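Local structure of xylanase Y (1WU4) at residues Phe294-Tyr306 with Glu314-Thr326. The protein hydrolyses xylooligosaccharides of three or more units with inversion of anomeric configuration, releasing xylose from the reducing end. The protein carries 1 engineered substitution. Residues are numbered along the deposited sequence; the frame is centred on the assembly and turned at random.
Sequences FFADKEPEDYRRY and EEKSLHPVGLIAT
Chi1 near 180° in Arg305 (173°) and Glu315 (175°) swings both side chains out from the backbone to a side-on salt bridge, in a contact that illustrates how polar grips can accompany an apolar patch. Glu315 OE1 takes both NE (2.8 Å) and NH2 (2.9 Å) of Arg305; it lies in the guanidinium plane, while both nitrogens reach it from one face of the carboxylate, the planes 47° apart. Bends at chi2 and chi4 curl Lys316 back, and its NZ meets Glu301 O in the carbonyl plane at 3.1 Å. The aliphatic part of Lys316 runs against Arg304, CD to CD at 3.5 Å, while Arg304 turns NE and NH2 onto Asp302 OD1. Were Arg304 cut back to an alanine, Asp302 would probably lose its charged partner, Phe313 O its NH1 donor, and the Lys316 methylenes part of their cover. Beside the antiparallel non-hydrogen-bonded pair Arg304-Lys316, Ser317 N to Tyr303 O (2.8 Å) and Arg305 N to Glu315 O (3.0 Å) tie the segments together. Leu323 CD2 touches both Tyr303 CD2 (3.6 Å) and Phe295 CZ, and Ile324 CG1 meets the Tyr303 ring edge. Strand 304-306 thus pairs just ahead of helix 320-329, whose first turns carry Phe295, Pro300 and Tyr303, in an (alpha/alpha)6 barrel where helices 265-278, 340-348 and 358-372 pack around that helix.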
loop_
_atom_site.group_PDB
_atom_site.type_symbol
_atom_site.label_atom_id
_atom_site.label_comp_id
_atom_site.label_asym_id
_atom_site.label_seq_id
_atom_site.Cartn_x
_atom_site.Cartn_y
_atom_site.Cartn_z
ATOM N N PHE A 294 -12.518 -12.626 -13.771
ATOM C CA PHE A 294 -11.549 -13.710 -13.822
ATOM C C PHE A 294 -11.668 -14.649 -12.624
ATOM O O PHE A 294 -11.531 -15.866 -12.762
ATOM C CB PHE A 294 -10.127 -13.153 -13.880
ATOM C CG PHE A 294 -9.075 -14.217 -13.954
ATOM C CD1 PHE A 294 -8.858 -14.916 -15.137
ATOM C CD2 PHE A 294 -8.324 -14.554 -12.830
ATOM C CE1 PHE A 294 -7.914 -15.934 -15.201
ATOM C CE2 PHE A 294 -7.376 -15.573 -12.885
ATOM C CZ PHE A 294 -7.170 -16.264 -14.073
ATOM N N PHE A 295 -11.926 -14.084 -11.450
ATOM C CA PHE A 295 -12.036 -14.889 -10.239
ATOM C C PHE A 295 -13.449 -15.345 -9.887
ATOM O O PHE A 295 -13.635 -16.114 -8.944
ATOM C CB PHE A 295 -11.420 -14.125 -9.061
ATOM C CG PHE A 295 -9.919 -14.094 -9.090
ATOM C CD1 PHE A 295 -9.189 -15.250 -8.834
ATOM C CD2 PHE A 295 -9.233 -12.924 -9.411
ATOM C CE1 PHE A 295 -7.796 -15.249 -8.900
ATOM C CE2 PHE A 295 -7.840 -12.910 -9.481
ATOM C CZ PHE A 295 -7.120 -14.076 -9.225
ATOM N N ALA A 296 -14.434 -14.899 -10.660
ATOM C CA ALA A 296 -15.833 -15.242 -10.408
ATOM C C ALA A 296 -16.124 -16.738 -10.328
ATOM O O ALA A 296 -16.954 -17.172 -9.523
ATOM C CB ALA A 296 -16.717 -14.603 -11.475
ATOM N N ASP A 297 -15.448 -17.526 -11.155
ATOM C CA ASP A 297 -15.669 -18.968 -11.177
ATOM C C ASP A 297 -14.539 -19.747 -10.511
ATOM O O ASP A 297 -14.376 -20.941 -10.757
ATOM C CB ASP A 297 -15.841 -19.438 -12.625
ATOM C CG ASP A 297 -14.543 -19.394 -13.411
ATOM O OD1 ASP A 297 -13.763 -18.433 -13.234
ATOM O OD2 ASP A 297 -14.305 -20.320 -14.219
ATOM N N LYS A 298 -13.768 -19.076 -9.661
ATOM C CA LYS A 298 -12.654 -19.724 -8.976
ATOM C C LYS A 298 -12.817 -19.712 -7.460
ATOM O O LYS A 298 -13.200 -18.700 -6.876
ATOM C CB LYS A 298 -11.336 -19.042 -9.363
ATOM C CG LYS A 298 -11.016 -19.153 -10.849
ATOM C CD LYS A 298 -9.733 -18.430 -11.220
ATOM C CE LYS A 298 -9.384 -18.672 -12.681
ATOM N NZ LYS A 298 -10.484 -18.254 -13.596
ATOM N N GLU A 299 -12.531 -20.848 -6.830
ATOM C CA GLU A 299 -12.642 -20.967 -5.381
ATOM C C GLU A 299 -11.343 -20.543 -4.709
ATOM O O GLU A 299 -10.257 -20.908 -5.155
ATOM C CB GLU A 299 -12.968 -22.410 -4.985
ATOM C CG GLU A 299 -14.350 -22.878 -5.407
ATOM C CD GLU A 299 -15.455 -22.013 -4.832
ATOM O OE1 GLU A 299 -15.475 -21.812 -3.599
ATOM O OE2 GLU A 299 -16.307 -21.538 -5.613
ATOM N N PRO A 300 -11.439 -19.757 -3.625
ATOM C CA PRO A 300 -10.260 -19.283 -2.893
ATOM C C PRO A 300 -9.253 -20.384 -2.571
ATOM O O PRO A 300 -8.044 -20.189 -2.697
ATOM C CB PRO A 300 -10.870 -18.663 -1.643
ATOM C CG PRO A 300 -12.129 -18.061 -2.183
ATOM C CD PRO A 300 -12.670 -19.172 -3.063
ATOM N N GLU A 301 -9.754 -21.543 -2.158
ATOM C CA GLU A 301 -8.885 -22.659 -1.819
ATOM C C GLU A 301 -8.084 -23.125 -3.033
ATOM O O GLU A 301 -7.055 -23.789 -2.890
ATOM C CB GLU A 301 -9.712 -23.827 -1.268
ATOM C CG GLU A 301 -10.606 -23.471 -0.083
ATOM C CD GLU A 301 -11.979 -22.963 -0.499
ATOM O OE1 GLU A 301 -12.059 -21.951 -1.227
ATOM O OE2 GLU A 301 -12.985 -23.579 -0.091
ATOM N N ASP A 302 -8.556 -22.764 -4.224
ATOM C CA ASP A 302 -7.899 -23.155 -5.466
ATOM C C ASP A 302 -7.115 -22.031 -6.146
ATOM O O ASP A 302 -6.519 -22.247 -7.202
ATOM C CB ASP A 302 -8.936 -23.720 -6.444
ATOM C CG ASP A 302 -8.307 -24.301 -7.700
ATOM O OD1 ASP A 302 -7.473 -25.224 -7.578
ATOM O OD2 ASP A 302 -8.648 -23.837 -8.809
ATOM N N TYR A 303 -7.115 -20.834 -5.560
ATOM C CA TYR A 303 -6.377 -19.717 -6.152
ATOM C C TYR A 303 -4.922 -20.124 -6.375
ATOM O O TYR A 303 -4.281 -20.690 -5.487
ATOM C CB TYR A 303 -6.399 -18.483 -5.245
ATOM C CG TYR A 303 -7.730 -17.772 -5.095
ATOM C CD1 TYR A 303 -8.791 -17.996 -5.977
ATOM C CD2 TYR A 303 -7.902 -16.825 -4.090
ATOM C CE1 TYR A 303 -9.991 -17.281 -5.852
ATOM C CE2 TYR A 303 -9.079 -16.115 -3.958
ATOM C CZ TYR A 303 -10.121 -16.338 -4.838
ATOM O OH TYR A 303 -11.270 -15.596 -4.687
ATOM N N ARG A 304 -4.400 -19.815 -7.556
ATOM C CA ARG A 304 -3.026 -20.157 -7.912
ATOM C C ARG A 304 -2.234 -18.921 -8.286
ATOM O O ARG A 304 -2.702 -17.791 -8.155
ATOM C CB ARG A 304 -2.998 -21.053 -9.155
ATOM C CG ARG A 304 -4.025 -22.158 -9.217
ATOM C CD ARG A 304 -3.731 -23.242 -8.210
ATOM N NE ARG A 304 -4.628 -24.379 -8.392
ATOM C CZ ARG A 304 -4.531 -25.262 -9.383
ATOM N NH1 ARG A 304 -3.567 -25.148 -10.290
ATOM N NH2 ARG A 304 -5.403 -26.257 -9.473
ATOM N N ARG A 305 -1.011 -19.172 -8.738
ATOM C CA ARG A 305 -0.162 -18.134 -9.284
ATOM C C ARG A 305 -0.639 -18.266 -10.733
ATOM O O ARG A 305 -0.849 -19.387 -11.211
ATOM C CB ARG A 305 1.321 -18.515 -9.208
ATOM C CG ARG A 305 2.248 -17.521 -9.918
ATOM C CD ARG A 305 3.651 -18.081 -10.127
ATOM N NE ARG A 305 4.370 -18.312 -8.876
ATOM C CZ ARG A 305 5.051 -17.384 -8.211
ATOM N NH1 ARG A 305 5.118 -16.139 -8.664
ATOM N NH2 ARG A 305 5.685 -17.708 -7.093
ATOM N N TYR A 306 -0.842 -17.153 -11.423
ATOM C CA TYR A 306 -1.295 -17.204 -12.813
ATOM C C TYR A 306 -0.406 -16.340 -13.683
ATOM O O TYR A 306 0.123 -15.327 -13.221
ATOM C CB TYR A 306 -2.716 -16.645 -12.958
ATOM C CG TYR A 306 -3.767 -17.280 -12.085
ATOM C CD1 TYR A 306 -4.437 -18.435 -12.488
ATOM C CD2 TYR A 306 -4.088 -16.728 -10.847
ATOM C CE1 TYR A 306 -5.403 -19.024 -11.676
ATOM C CE2 TYR A 306 -5.045 -17.308 -10.030
ATOM C CZ TYR A 306 -5.697 -18.453 -10.446
ATOM O OH TYR A 306 -6.629 -19.028 -9.615
ATOM N N GLU A 314 0.702 -24.666 -11.049
ATOM C CA GLU A 314 0.266 -25.636 -10.054
ATOM C C GLU A 314 0.322 -24.973 -8.683
ATOM O O GLU A 314 -0.518 -25.232 -7.824
ATOM C CB GLU A 314 1.176 -26.865 -10.052
ATOM C CG GLU A 314 1.020 -27.775 -11.255
ATOM C CD GLU A 314 1.844 -29.040 -11.125
ATOM O OE1 GLU A 314 1.656 -29.772 -10.129
ATOM O OE2 GLU A 314 2.680 -29.303 -12.015
ATOM N N GLU A 315 1.315 -24.110 -8.491
ATOM C CA GLU A 315 1.493 -23.421 -7.218
ATOM C C GLU A 315 0.276 -22.616 -6.783
ATOM O O GLU A 315 -0.288 -21.838 -7.556
ATOM C CB GLU A 315 2.719 -22.497 -7.271
ATOM C CG GLU A 315 2.889 -21.660 -6.004
ATOM C CD GLU A 315 4.163 -20.838 -5.983
ATOM O OE1 GLU A 315 4.639 -20.419 -7.060
ATOM O OE2 GLU A 315 4.684 -20.592 -4.873
ATOM N N LYS A 316 -0.126 -22.817 -5.534
ATOM C CA LYS A 316 -1.262 -22.101 -4.975
ATOM C C LYS A 316 -0.825 -20.718 -4.517
ATOM O O LYS A 316 0.352 -20.477 -4.243
ATOM C CB LYS A 316 -1.826 -22.849 -3.763
ATOM C CG LYS A 316 -2.447 -24.202 -4.059
ATOM C CD LYS A 316 -3.765 -24.061 -4.795
ATOM C CE LYS A 316 -4.492 -25.395 -4.866
ATOM N NZ LYS A 316 -4.811 -25.910 -3.505
ATOM N N SER A 317 -1.786 -19.808 -4.444
ATOM C CA SER A 317 -1.523 -18.468 -3.952
ATOM C C SER A 317 -1.020 -18.648 -2.523
ATOM O O SER A 317 -1.543 -19.483 -1.781
ATOM C CB SER A 317 -2.820 -17.661 -3.938
ATOM O OG SER A 317 -2.681 -16.473 -3.179
ATOM N N LEU A 318 -0.006 -17.882 -2.139
ATOM C CA LEU A 318 0.520 -17.976 -0.784
ATOM C C LEU A 318 -0.273 -17.058 0.142
ATOM O O LEU A 318 -0.150 -17.145 1.365
ATOM C CB LEU A 318 1.999 -17.585 -0.755
ATOM C CG LEU A 318 2.980 -18.630 -1.294
ATOM C CD1 LEU A 318 4.369 -18.023 -1.396
ATOM C CD2 LEU A 318 2.990 -19.843 -0.375
ATOM N N HIS A 319 -1.097 -16.193 -0.445
ATOM C CA HIS A 319 -1.889 -15.238 0.325
ATOM C C HIS A 319 -3.301 -15.073 -0.240
ATOM O O HIS A 319 -3.690 -13.981 -0.653
ATOM C CB HIS A 319 -1.169 -13.885 0.334
ATOM C CG HIS A 319 0.212 -13.945 0.907
ATOM N ND1 HIS A 319 0.451 -14.064 2.259
ATOM C CD2 HIS A 319 1.428 -13.939 0.310
ATOM C CE1 HIS A 319 1.755 -14.130 2.469
ATOM N NE2 HIS A 319 2.369 -14.057 1.303
ATOM N N PRO A 320 -4.094 -16.157 -0.246
ATOM C CA PRO A 320 -5.461 -16.091 -0.772
ATOM C C PRO A 320 -6.384 -15.117 -0.040
ATOM O O PRO A 320 -7.247 -14.499 -0.660
ATOM C CB PRO A 320 -5.935 -17.545 -0.697
ATOM C CG PRO A 320 -5.113 -18.122 0.424
ATOM C CD PRO A 320 -3.756 -17.527 0.177
ATOM N N VAL A 321 -6.208 -14.977 1.271
ATOM C CA VAL A 321 -7.037 -14.048 2.038
ATOM C C VAL A 321 -6.710 -12.618 1.595
ATOM O O VAL A 321 -7.605 -11.788 1.442
ATOM C CB VAL A 321 -6.804 -14.214 3.564
ATOM C CG1 VAL A 321 -7.511 -13.103 4.332
ATOM C CG2 VAL A 321 -7.335 -15.569 4.017
ATOM N N GLY A 322 -5.428 -12.340 1.376
ATOM C CA GLY A 322 -5.033 -11.021 0.917
ATOM C C GLY A 322 -5.622 -10.750 -0.460
ATOM O O GLY A 322 -6.062 -9.637 -0.743
ATOM N N LEU A 323 -5.625 -11.763 -1.323
ATOM C CA LEU A 323 -6.189 -11.605 -2.660
ATOM C C LEU A 323 -7.679 -11.262 -2.548
ATOM O O LEU A 323 -8.162 -10.354 -3.222
ATOM C CB LEU A 323 -5.976 -12.886 -3.480
ATOM C CG LEU A 323 -6.569 -12.933 -4.895
ATOM C CD1 LEU A 323 -6.191 -11.679 -5.678
ATOM C CD2 LEU A 323 -6.065 -14.179 -5.609
ATOM N N ILE A 324 -8.400 -11.984 -1.694
ATOM C CA ILE A 324 -9.824 -11.728 -1.487
ATOM C C ILE A 324 -10.036 -10.284 -1.031
ATOM O O ILE A 324 -10.896 -9.573 -1.554
ATOM C CB ILE A 324 -10.415 -12.685 -0.420
ATOM C CG1 ILE A 324 -10.469 -14.109 -0.972
ATOM C CG2 ILE A 324 -11.799 -12.208 0.018
ATOM C CD1 ILE A 324 -10.909 -15.143 0.052
ATOM N N ALA A 325 -9.246 -9.851 -0.054
ATOM C CA ALA A 325 -9.360 -8.497 0.472
ATOM C C ALA A 325 -9.120 -7.430 -0.591
ATOM O O ALA A 325 -9.868 -6.455 -0.674
ATOM C CB ALA A 325 -8.384 -8.302 1.628
ATOM N N THR A 326 -8.082 -7.609 -1.403
ATOM C CA THR A 326 -7.785 -6.616 -2.426
ATOM C C THR A 326 -8.839 -6.581 -3.525
ATOM O O THR A 326 -9.198 -5.503 -3.996
ATOM C CB THR A 326 -6.389 -6.829 -3.055
ATOM O OG1 THR A 326 -6.318 -8.124 -3.662
ATOM C CG2 THR A 326 -5.301 -6.698 -1.990
#